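Local coordinates for protein glucanase (Clostridium thermocellum, PDB 5GXX) that probably cleaves internal beta-1,4-glucosidic bonds of cellulose as a family 9 endoglucanase of the cellulosome, pairing a catalytic domain with a cellulose-binding-type domain, at residues Leu273-Thr277 with Lys327-Phe331; Asp445-Ala451 with Ala465-Ser471; Leu477-Tyr483 with Ser533-Thr538. The protein carries 1 engineered substitution. All coordinates share one frame; numbering follows the deposited sequence.

Interaction 1: residues Leu273-Thr277 with Lys327-Phe331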
loop_
_atom_site.group_PDB
_atom_site.type_symbol
_atom_site.label_atom_id
_atom_site.label_comp_id
_atom_site.label_asym_id
_atom_site.label_seq_id
_atom_site.Cartn_x
_atom_site.Cartn_y
_atom_site.Cartn_z
ATOM N N LEU A 273 -37.164 46.033 -11.219
ATOM C CA LEU A 273 -35.927 46.768 -11.481
ATOM C C LEU A 273 -35.636 47.805 -10.398
ATOM O O LEU A 273 -34.479 47.982 -10.001
ATOM C CB LEU A 273 -35.884 47.385 -12.883
ATOM C CG LEU A 273 -35.793 46.366 -14.017
ATOM C CD1 LEU A 273 -36.063 47.029 -15.366
ATOM C CD2 LEU A 273 -34.498 45.557 -14.017
ATOM N N ASP A 274 -36.681 48.464 -9.891
ATOM C CA ASP A 274 -36.460 49.442 -8.825
ATOM C C ASP A 274 -35.805 48.760 -7.623
ATOM O O ASP A 274 -34.924 49.329 -6.992
ATOM C CB ASP A 274 -37.776 50.097 -8.398
ATOM C CG ASP A 274 -38.240 51.185 -9.364
ATOM O OD1 ASP A 274 -37.569 51.443 -10.392
ATOM O OD2 ASP A 274 -39.267 51.805 -9.034
ATOM N N TRP A 275 -36.243 47.545 -7.306
ATOM C CA TRP A 275 -35.685 46.801 -6.184
ATOM C C TRP A 275 -34.193 46.545 -6.334
ATOM O O TRP A 275 -33.495 46.466 -5.334
ATOM C CB TRP A 275 -36.464 45.501 -5.958
ATOM C CG TRP A 275 -36.034 44.676 -4.776
ATOM C CD1 TRP A 275 -36.382 44.850 -3.467
ATOM C CD2 TRP A 275 -35.147 43.552 -4.808
ATOM N NE1 TRP A 275 -35.744 43.910 -2.673
ATOM C CE2 TRP A 275 -34.997 43.092 -3.482
ATOM C CE3 TRP A 275 -34.474 42.883 -5.837
ATOM C CZ2 TRP A 275 -34.216 41.984 -3.163
ATOM C CZ3 TRP A 275 -33.702 41.779 -5.523
ATOM C CH2 TRP A 275 -33.581 41.342 -4.194
ATOM N N TRP A 276 -33.744 46.409 -7.575
ATOM C CA TRP A 276 -32.340 46.217 -7.900
ATOM C C TRP A 276 -31.511 47.510 -7.913
ATOM O O TRP A 276 -30.287 47.437 -7.821
ATOM C CB TRP A 276 -32.247 45.523 -9.259
ATOM C CG TRP A 276 -32.367 44.045 -9.118
ATOM C CD1 TRP A 276 -33.515 43.286 -9.156
ATOM C CD2 TRP A 276 -31.293 43.138 -8.865
ATOM N NE1 TRP A 276 -33.203 41.957 -8.950
ATOM C CE2 TRP A 276 -31.844 41.844 -8.766
ATOM C CE3 TRP A 276 -29.902 43.297 -8.750
ATOM C CZ2 TRP A 276 -31.047 40.716 -8.523
ATOM C CZ3 TRP A 276 -29.114 42.179 -8.531
ATOM C CH2 TRP A 276 -29.691 40.899 -8.415
ATOM N N THR A 277 -32.155 48.667 -8.052
ATOM C CA THR A 277 -31.447 49.940 -8.178
ATOM C C THR A 277 -31.057 50.505 -6.809
ATOM O O THR A 277 -31.660 50.154 -5.799
ATOM C CB THR A 277 -32.300 51.007 -8.897
ATOM O OG1 THR A 277 -33.440 51.349 -8.092
ATOM C CG2 THR A 277 -32.706 50.550 -10.303
ATOM N N LYS A 327 -32.317 56.003 -15.027
ATOM C CA LYS A 327 -32.139 55.219 -13.805
ATOM C C LYS A 327 -31.785 53.766 -14.144
ATOM O O LYS A 327 -30.880 53.194 -13.548
ATOM C CB LYS A 327 -33.387 55.287 -12.924
ATOM C CG LYS A 327 -33.404 54.308 -11.755
ATOM C CD LYS A 327 -34.581 54.489 -10.800
ATOM C CE LYS A 327 -35.893 54.154 -11.479
ATOM N NZ LYS A 327 -37.000 54.224 -10.470
ATOM N N TYR A 328 -32.499 53.158 -15.089
ATOM C CA TYR A 328 -32.204 51.755 -15.380
ATOM C C TYR A 328 -30.921 51.542 -16.164
ATOM O O TYR A 328 -30.204 50.573 -15.901
ATOM C CB TYR A 328 -33.391 51.071 -16.065
ATOM C CG TYR A 328 -34.643 51.079 -15.224
ATOM C CD1 TYR A 328 -34.609 50.883 -13.851
ATOM C CD2 TYR A 328 -35.886 51.270 -15.821
ATOM C CE1 TYR A 328 -35.755 50.896 -13.084
ATOM C CE2 TYR A 328 -37.033 51.282 -15.070
ATOM C CZ TYR A 328 -36.976 51.107 -13.708
ATOM O OH TYR A 328 -38.150 51.128 -12.987
ATOM N N TYR A 329 -30.634 52.434 -17.116
ATOM C CA TYR A 329 -29.367 52.405 -17.848
ATOM C C TYR A 329 -28.180 52.562 -16.891
ATOM O O TYR A 329 -27.205 51.823 -16.999
ATOM C CB TYR A 329 -29.316 53.523 -18.902
ATOM C CG TYR A 329 -28.027 53.564 -19.697
ATOM C CD1 TYR A 329 -26.902 54.260 -19.231
ATOM C CD2 TYR A 329 -27.914 52.893 -20.915
ATOM C CE1 TYR A 329 -25.710 54.298 -19.944
ATOM C CE2 TYR A 329 -26.723 52.933 -21.635
ATOM C CZ TYR A 329 -25.629 53.638 -21.146
ATOM O OH TYR A 329 -24.457 53.671 -21.860
ATOM N N ASN A 330 -28.248 53.520 -15.969
ATOM C CA ASN A 330 -27.097 53.777 -15.094
ATOM C C ASN A 330 -26.843 52.572 -14.186
ATOM O O ASN A 330 -25.688 52.177 -13.955
ATOM C CB ASN A 330 -27.369 55.015 -14.234
ATOM C CG ASN A 330 -27.192 56.324 -14.990
ATOM O OD1 ASN A 330 -26.666 56.353 -16.105
ATOM N ND2 ASN A 330 -27.615 57.422 -14.355
ATOM N N PHE A 331 -27.946 52.006 -13.689
ATOM C CA PHE A 331 -27.829 50.754 -12.925
ATOM C C PHE A 331 -27.112 49.670 -13.730
ATOM O O PHE A 331 -26.150 49.054 -13.248
ATOM C CB PHE A 331 -29.203 50.240 -12.465
ATOM C CG PHE A 331 -29.194 48.776 -12.118
ATOM C CD1 PHE A 331 -28.622 48.338 -10.928
ATOM C CD2 PHE A 331 -29.724 47.836 -13.006
ATOM C CE1 PHE A 331 -28.562 46.984 -10.639
ATOM C CE2 PHE A 331 -29.649 46.480 -12.723
ATOM C CZ PHE A 331 -29.099 46.054 -11.520
HETATM O O HOH W 1 -39.844 54.025 -10.407
HETATM O O HOH W 2 -35.605 52.944 -7.707
#

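Interaction 2: residues Asp445-Ala451 with Ala465-Ser471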
loop_
_atom_site.group_PDB
_atom_site.type_symbol
_atom_site.label_atom_id
_atom_site.label_comp_id
_atom_site.label_asym_id
_atom_site.label_seq_id
_atom_site.Cartn_x
_atom_site.Cartn_y
_atom_site.Cartn_z
ATOM N N ASP A 445 6.535 20.817 -20.929
ATOM C CA ASP A 445 6.728 19.461 -21.446
ATOM C C ASP A 445 5.560 18.530 -21.137
ATOM O O ASP A 445 4.974 18.585 -20.051
ATOM C CB ASP A 445 8.064 18.894 -20.955
ATOM C CG ASP A 445 9.267 19.617 -21.546
ATOM O OD1 ASP A 445 9.241 20.044 -22.725
ATOM O OD2 ASP A 445 10.271 19.740 -20.813
ATOM N N GLU A 446 5.172 17.743 -22.134
ATOM C CA GLU A 446 4.006 16.862 -22.016
ATOM C C GLU A 446 4.334 15.383 -21.805
ATOM O O GLU A 446 3.947 14.791 -20.795
ATOM C CB GLU A 446 3.068 17.041 -23.209
ATOM C CG GLU A 446 2.461 18.436 -23.303
ATOM C CD GLU A 446 1.573 18.589 -24.515
ATOM O OE1 GLU A 446 2.077 18.622 -25.656
ATOM O OE2 GLU A 446 0.341 18.700 -24.325
ATOM N N PHE A 447 5.039 14.795 -22.763
ATOM C CA PHE A 447 5.496 13.414 -22.666
ATOM C C PHE A 447 7.007 13.407 -22.514
ATOM O O PHE A 447 7.725 13.979 -23.340
ATOM C CB PHE A 447 5.108 12.646 -23.933
ATOM C CG PHE A 447 3.617 12.475 -24.104
ATOM C CD1 PHE A 447 2.853 13.471 -24.713
ATOM C CD2 PHE A 447 2.977 11.351 -23.597
ATOM C CE1 PHE A 447 1.489 13.309 -24.866
ATOM C CE2 PHE A 447 1.611 11.177 -23.721
ATOM C CZ PHE A 447 0.854 12.170 -24.350
ATOM N N PHE A 448 7.484 12.722 -21.476
ATOM C CA PHE A 448 8.911 12.731 -21.182
ATOM C C PHE A 448 9.231 11.663 -20.146
ATOM O O PHE A 448 8.349 11.244 -19.398
ATOM C CB PHE A 448 9.340 14.113 -20.671
ATOM C CG PHE A 448 8.575 14.579 -19.471
ATOM C CD1 PHE A 448 9.039 14.304 -18.190
ATOM C CD2 PHE A 448 7.419 15.334 -19.625
ATOM C CE1 PHE A 448 8.339 14.737 -17.073
ATOM C CE2 PHE A 448 6.720 15.771 -18.518
ATOM C CZ PHE A 448 7.186 15.478 -17.238
ATOM N N VAL A 449 10.491 11.252 -20.099
ATOM C CA VAL A 449 10.972 10.394 -19.015
ATOM C C VAL A 449 11.623 11.186 -17.881
ATOM O O VAL A 449 12.406 12.112 -18.129
ATOM C CB VAL A 449 11.994 9.389 -19.554
ATOM C CG1 VAL A 449 12.620 8.598 -18.412
ATOM C CG2 VAL A 449 11.332 8.482 -20.568
ATOM N N GLU A 450 11.306 10.792 -16.651
ATOM C CA GLU A 450 12.082 11.166 -15.485
ATOM C C GLU A 450 12.882 9.921 -15.111
ATOM O O GLU A 450 12.315 8.833 -15.043
ATOM C CB GLU A 450 11.181 11.539 -14.313
ATOM C CG GLU A 450 10.233 12.706 -14.588
ATOM C CD GLU A 450 9.228 12.908 -13.468
ATOM O OE1 GLU A 450 8.374 12.018 -13.248
ATOM O OE2 GLU A 450 9.296 13.971 -12.812
ATOM N N ALA A 451 14.180 10.080 -14.869
ATOM C CA ALA A 451 15.033 8.930 -14.554
ATOM C C ALA A 451 16.005 9.220 -13.423
ATOM O O ALA A 451 16.278 10.373 -13.113
ATOM C CB ALA A 451 15.787 8.475 -15.794
ATOM N N ALA A 465 12.950 4.509 -14.122
ATOM C CA ALA A 465 12.436 5.403 -15.164
ATOM C C ALA A 465 10.913 5.535 -15.113
ATOM O O ALA A 465 10.194 4.545 -15.031
ATOM C CB ALA A 465 12.886 4.906 -16.526
ATOM N N LEU A 466 10.445 6.780 -15.178
ATOM C CA LEU A 466 9.019 7.078 -15.156
ATOM C C LEU A 466 8.652 7.732 -16.479
ATOM O O LEU A 466 9.087 8.847 -16.755
ATOM C CB LEU A 466 8.705 8.050 -14.016
ATOM C CG LEU A 466 8.287 7.388 -12.700
ATOM C CD1 LEU A 466 9.418 6.575 -12.066
ATOM C CD2 LEU A 466 7.801 8.497 -11.756
ATOM N N LEU A 467 7.880 7.023 -17.297
ATOM C CA LEU A 467 7.391 7.606 -18.555
ATOM C C LEU A 467 6.107 8.377 -18.246
ATOM O O LEU A 467 5.107 7.801 -17.805
ATOM C CB LEU A 467 7.143 6.528 -19.608
ATOM C CG LEU A 467 6.581 7.067 -20.936
ATOM C CD1 LEU A 467 7.497 8.094 -21.598
ATOM C CD2 LEU A 467 6.266 5.928 -21.900
ATOM N N ASN A 468 6.168 9.686 -18.465
ATOM C CA ASN A 468 5.129 10.640 -18.072
ATOM C C ASN A 468 4.182 11.019 -19.216
ATOM O O ASN A 468 4.620 11.293 -20.328
ATOM C CB ASN A 468 5.767 11.944 -17.568
ATOM C CG ASN A 468 6.277 11.854 -16.143
ATOM O OD1 ASN A 468 5.736 12.493 -15.241
ATOM N ND2 ASN A 468 7.361 11.110 -15.936
ATOM N N ASN A 469 2.892 11.083 -18.904
ATOM C CA ASN A 469 1.913 11.816 -19.714
ATOM C C ASN A 469 1.288 12.933 -18.892
ATOM O O ASN A 469 0.332 12.711 -18.138
ATOM C CB ASN A 469 0.814 10.879 -20.230
ATOM C CG ASN A 469 -0.233 11.596 -21.084
ATOM O OD1 ASN A 469 -0.217 12.822 -21.210
ATOM N ND2 ASN A 469 -1.172 10.837 -21.640
ATOM N N ARG A 470 1.844 14.128 -19.066
ATOM C CA ARG A 470 1.303 15.351 -18.471
ATOM C C ARG A 470 0.802 16.260 -19.588
ATOM O O ARG A 470 0.943 17.491 -19.542
ATOM C CB ARG A 470 2.325 16.052 -17.583
ATOM C CG ARG A 470 3.018 15.136 -16.572
ATOM C CD ARG A 470 3.868 15.962 -15.627
ATOM N NE ARG A 470 4.756 15.085 -14.868
ATOM C CZ ARG A 470 5.657 15.485 -13.974
ATOM N NH1 ARG A 470 5.783 16.768 -13.651
ATOM N NH2 ARG A 470 6.415 14.574 -13.371
ATOM N N SER A 471 0.217 15.644 -20.607
ATOM C CA SER A 471 -0.303 16.416 -21.749
ATOM C C SER A 471 -1.378 17.428 -21.369
ATOM O O SER A 471 -2.094 17.241 -20.390
ATOM C CB SER A 471 -0.808 15.490 -22.859
ATOM O OG SER A 471 -1.864 14.651 -22.407
#

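Interaction 3: residues Leu477-Tyr483 with Ser533-Thr538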
loop_
_atom_site.group_PDB
_atom_site.type_symbol
_atom_site.label_atom_id
_atom_site.label_comp_id
_atom_site.label_asym_id
_atom_site.label_seq_id
_atom_site.Cartn_x
_atom_site.Cartn_y
_atom_site.Cartn_z
ATOM N N LEU A 477 -4.215 11.092 -25.209
ATOM C CA LEU A 477 -3.772 9.723 -24.985
ATOM C C LEU A 477 -2.979 9.274 -26.204
ATOM O O LEU A 477 -3.412 9.464 -27.352
ATOM C CB LEU A 477 -5.003 8.828 -24.817
ATOM C CG LEU A 477 -5.924 9.285 -23.680
ATOM C CD1 LEU A 477 -7.244 8.542 -23.736
ATOM C CD2 LEU A 477 -5.303 9.179 -22.284
ATOM N N ILE A 478 -1.797 8.707 -25.951
ATOM C CA ILE A 478 -0.984 8.086 -26.993
ATOM C C ILE A 478 -0.823 6.600 -26.681
ATOM O O ILE A 478 -0.308 6.219 -25.620
ATOM C CB ILE A 478 0.411 8.748 -27.147
ATOM C CG1 ILE A 478 0.275 10.221 -27.562
ATOM C CG2 ILE A 478 1.240 7.988 -28.171
ATOM C CD1 ILE A 478 1.572 11.048 -27.527
ATOM N N LYS A 479 -1.221 5.756 -27.627
ATOM C CA LYS A 479 -1.126 4.312 -27.395
ATOM C C LYS A 479 0.282 3.749 -27.610
ATOM O O LYS A 479 0.773 2.975 -26.784
ATOM C CB LYS A 479 -2.164 3.559 -28.236
ATOM C CG LYS A 479 -2.257 2.054 -27.963
ATOM C CD LYS A 479 -3.110 1.357 -29.017
ATOM C CE LYS A 479 -3.329 -0.122 -28.712
ATOM N NZ LYS A 479 -2.124 -0.927 -28.364
ATOM N N ASP A 480 0.939 4.158 -28.689
ATOM C CA ASP A 480 2.193 3.511 -29.074
ATOM C C ASP A 480 3.387 4.245 -28.473
ATOM O O ASP A 480 4.222 4.781 -29.195
ATOM C CB ASP A 480 2.277 3.440 -30.604
ATOM C CG ASP A 480 1.210 2.533 -31.205
ATOM O OD1 ASP A 480 0.682 1.649 -30.486
ATOM O OD2 ASP A 480 0.903 2.700 -32.412
ATOM N N LEU A 481 3.455 4.280 -27.141
ATOM C CA LEU A 481 4.519 5.018 -26.460
ATOM C C LEU A 481 5.733 4.125 -26.269
ATOM O O LEU A 481 5.589 2.955 -25.910
ATOM C CB LEU A 481 4.058 5.506 -25.085
ATOM C CG LEU A 481 3.226 6.789 -25.079
ATOM C CD1 LEU A 481 2.833 7.051 -23.628
ATOM C CD2 LEU A 481 3.973 7.972 -25.684
ATOM N N SER A 482 6.919 4.695 -26.459
ATOM C CA SER A 482 8.171 4.010 -26.126
ATOM C C SER A 482 9.247 5.026 -25.780
ATOM O O SER A 482 9.133 6.222 -26.070
ATOM C CB SER A 482 8.663 3.075 -27.239
ATOM O OG SER A 482 9.060 3.804 -28.394
ATOM N N TYR A 483 10.299 4.545 -25.133
ATOM C CA TYR A 483 11.477 5.370 -24.967
ATOM C C TYR A 483 12.730 4.515 -25.098
ATOM O O TYR A 483 12.682 3.289 -24.924
ATOM C CB TYR A 483 11.447 6.145 -23.643
ATOM C CG TYR A 483 11.437 5.301 -22.381
ATOM C CD1 TYR A 483 12.628 4.800 -21.859
ATOM C CD2 TYR A 483 10.253 5.027 -21.704
ATOM C CE1 TYR A 483 12.640 4.063 -20.694
ATOM C CE2 TYR A 483 10.253 4.293 -20.520
ATOM C CZ TYR A 483 11.454 3.808 -20.034
ATOM O OH TYR A 483 11.478 3.059 -18.878
ATOM N N SER A 533 8.797 -0.314 -24.433
ATOM C CA SER A 533 7.527 -0.035 -25.111
ATOM C C SER A 533 6.329 -0.362 -24.226
ATOM O O SER A 533 6.264 -1.455 -23.655
ATOM C CB SER A 533 7.407 -0.869 -26.398
ATOM O OG SER A 533 8.436 -0.522 -27.312
ATOM N N TYR A 534 5.365 0.549 -24.124
ATOM C CA TYR A 534 4.116 0.278 -23.417
ATOM C C TYR A 534 3.083 -0.014 -24.476
ATOM O O TYR A 534 2.804 0.831 -25.334
ATOM C CB TYR A 534 3.688 1.443 -22.529
ATOM C CG TYR A 534 4.582 1.500 -21.318
ATOM C CD1 TYR A 534 4.306 0.718 -20.200
ATOM C CD2 TYR A 534 5.731 2.283 -21.316
ATOM C CE1 TYR A 534 5.144 0.744 -19.091
ATOM C CE2 TYR A 534 6.580 2.319 -20.214
ATOM C CZ TYR A 534 6.283 1.537 -19.110
ATOM O OH TYR A 534 7.113 1.576 -18.010
ATOM N N ILE A 535 2.562 -1.232 -24.432
ATOM C CA ILE A 535 1.733 -1.750 -25.511
ATOM C C ILE A 535 0.407 -0.998 -25.556
ATOM O O ILE A 535 -0.083 -0.654 -26.640
ATOM C CB ILE A 535 1.499 -3.263 -25.348
ATOM C CG1 ILE A 535 2.808 -4.065 -25.465
ATOM C CG2 ILE A 535 0.424 -3.751 -26.313
ATOM C CD1 ILE A 535 3.674 -3.782 -26.677
ATOM N N ASP A 536 -0.157 -0.712 -24.387
ATOM C CA ASP A 536 -1.278 0.216 -24.343
ATOM C C ASP A 536 -0.914 1.467 -23.566
ATOM O O ASP A 536 -1.299 1.648 -22.404
ATOM C CB ASP A 536 -2.540 -0.437 -23.778
ATOM C CG ASP A 536 -3.758 0.475 -23.848
ATOM O OD1 ASP A 536 -3.664 1.595 -24.409
ATOM O OD2 ASP A 536 -4.803 0.086 -23.286
ATOM N N GLY A 537 -0.177 2.343 -24.237
ATOM C CA GLY A 537 0.257 3.563 -23.590
ATOM C C GLY A 537 -0.873 4.481 -23.162
ATOM O O GLY A 537 -0.596 5.431 -22.443
ATOM N N THR A 538 -2.119 4.252 -23.583
ATOM C CA THR A 538 -3.186 5.155 -23.144
ATOM C C THR A 538 -3.427 5.043 -21.637
ATOM O O THR A 538 -4.051 5.919 -21.030
ATOM C CB THR A 538 -4.528 4.936 -23.867
ATOM O OG1 THR A 538 -5.073 3.666 -23.485
ATOM C CG2 THR A 538 -4.362 5.012 -25.390
HETATM O O HOH W 3 -0.813 8.083 -23.331
HETATM O O HOH W 4 2.016 -0.065 -28.609
HETATM O O HOH W 5 9.117 3.452 -17.570
#

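Interaction 1: residues Leu273-Thr277 with Lys327-Phe331
Y328, on helix 322-340, sets its ring against the last turn of helix 263-276 and reaches D274 with its hydroxyl. Its chi1 of -60° places CG beside the backbone N and swings the ring across to the neighbouring helix. Going outward from CB, CD1 lies between L273 CB, 3.8 Å away, and T277 CG2, which sits near the ring plane at 4.0 Å. Next comes CE1, 3.5 Å from L273 CB, while L273 CD1 sits over the centre of one face in a CH-pi contact. At the tip, Y328 OH donates to D274 OD1 over 2.7 Å. K327 NZ meets that same oxygen at 2.8 Å in a salt bridge, coming from the other face of the carboxylate plane, and a water links NZ to D274 OD2. Farther along, W276 CB packs on F331 CZ at 3.9 Å, and helix 301-318 touches both side chains. The two helices belong to the mainly helical catalytic domain, whose core in family 9 is an (alpha/alpha)6 barrel. Two donors meeting OD1 from opposite faces of its plane, with a water on OD2, limit the carboxylate's rotation, and the lysine would be expected to keep D274 ionised.

Interaction 2: residues Asp445-Ala451 with Ala465-Ser471
E450 and L466 are one of the hydrogen-bonded pairs of an antiparallel beta hairpin, strands 447-456 and 460-469, in one sheet of the beta sandwich that forms the cellulose-binding-type domain. The main-chain bonds between the strands are mostly short: L466 N to E450 O is 2.8 Å, and so is N468 N to F448 O. The return bond from F448 N to N468 O is weak. Past the strand ends R470 N still bonds to E446 O.

The apolar contacts lie on the face carrying F447, V449, A465 and L467. There V449 CG2 meets L467 CD1, and Y483 of strand 481-488 packs on V449, A465 and L467. F447 runs alongside N469, its CE2 3.2 Å from N469 CG, with the ring and amide planes 33° apart.

The other face mixes aromatic and charged groups. F448 takes the less common chi1 of 56°, CG lying between the backbone N and the carbonyl carbon, which turns one ring face toward N468. The amide stacks on it almost parallel, planes 11° apart, and N468 CB sits over the ring centre. Just past the end of strand 460-469, R470 lays a face of its guanidinium against F448 CZ, and K582 adds a cation-pi contact to the same ring. E450 OE2 forms a salt bridge with R470 NH2 at 3.0 Å, while E450 OE1 accepts from N468 ND2, the same nitrogen also donating to L466 O. R470 also ties this domain to the catalytic one: its O accepts from R381 and its side chain touches W370. The guanidinium is further anchored by N468 OD1, gripped side-on by R470 NE at 2.8 Å and by R470 NH2 at 2.9 Å, both from the same face of the amide.

Interaction 3: residues Leu477-Tyr483 with Ser533-Thr538
G537 brings its bare backbone hard against the opposite chain, its C 3.1 Å from I478 O and its N 2.8 Å from K479 O. The second of these is a hydrogen bond, made on a lone pair of K479 O in the carbonyl plane. K479 grips the turn at I535-G537 a second time with its ammonium: the side chain runs extended as far as CE, then bends at chi4 (-49°) to bring NZ 2.7 Å from I535 O. A water accepts from I478 N and lies within hydrogen-bonding distance of G537 O.

T538 closes this end. Its CG2 lies between L477 CB and K479 CB, 3.9 Å from each. T538 N bonds to D536 OD1, closing an Asx turn, and T538 OG1 donates to the same oxygen. K130 of the catalytic domain donates to T538 OG1 as well, and Q560 of the second subunit packs on K479.

The other end is built of strand. Y534 N donates to L481 O at 3.0 Å, and S482 faces S533 as a non-hydrogen-bonded pair. Beyond them Y483 CE2 comes to the edge of the Y534 ring, and a single water joins the two hydroxyls. Y534 also packs on L467 of the hairpin strand 460-469. Paired in this way, strands 481-488 and 527-534 are antiparallel neighbours in one sheet facing another, the beta-sandwich construction of cellulose-binding modules.

Interactions 2 and 3 belong to the same beta-sandwich domain, their centres 12 Å apart, and they touch: F447 CZ lies 3.4 Å from I478 CD1. Each takes a strand pair from a different sheet, so side chains from both fill the layer between. Interaction 1 lies on the opposite side of the chain's centre, about 55 Å from interaction 2 (centre to centre), in the helical catalytic domain. It and interaction 2 are buried, whereas interaction 3 is only partly so and touches the second subunit. The helices meet mainly through side chains, and no main-chain to main-chain bond joins them; interaction 2 rests on regular strand-to-strand bonds plus a charged cluster on one face, whereas interaction 3 has one strand-to-strand bond and a turn gripped by K479.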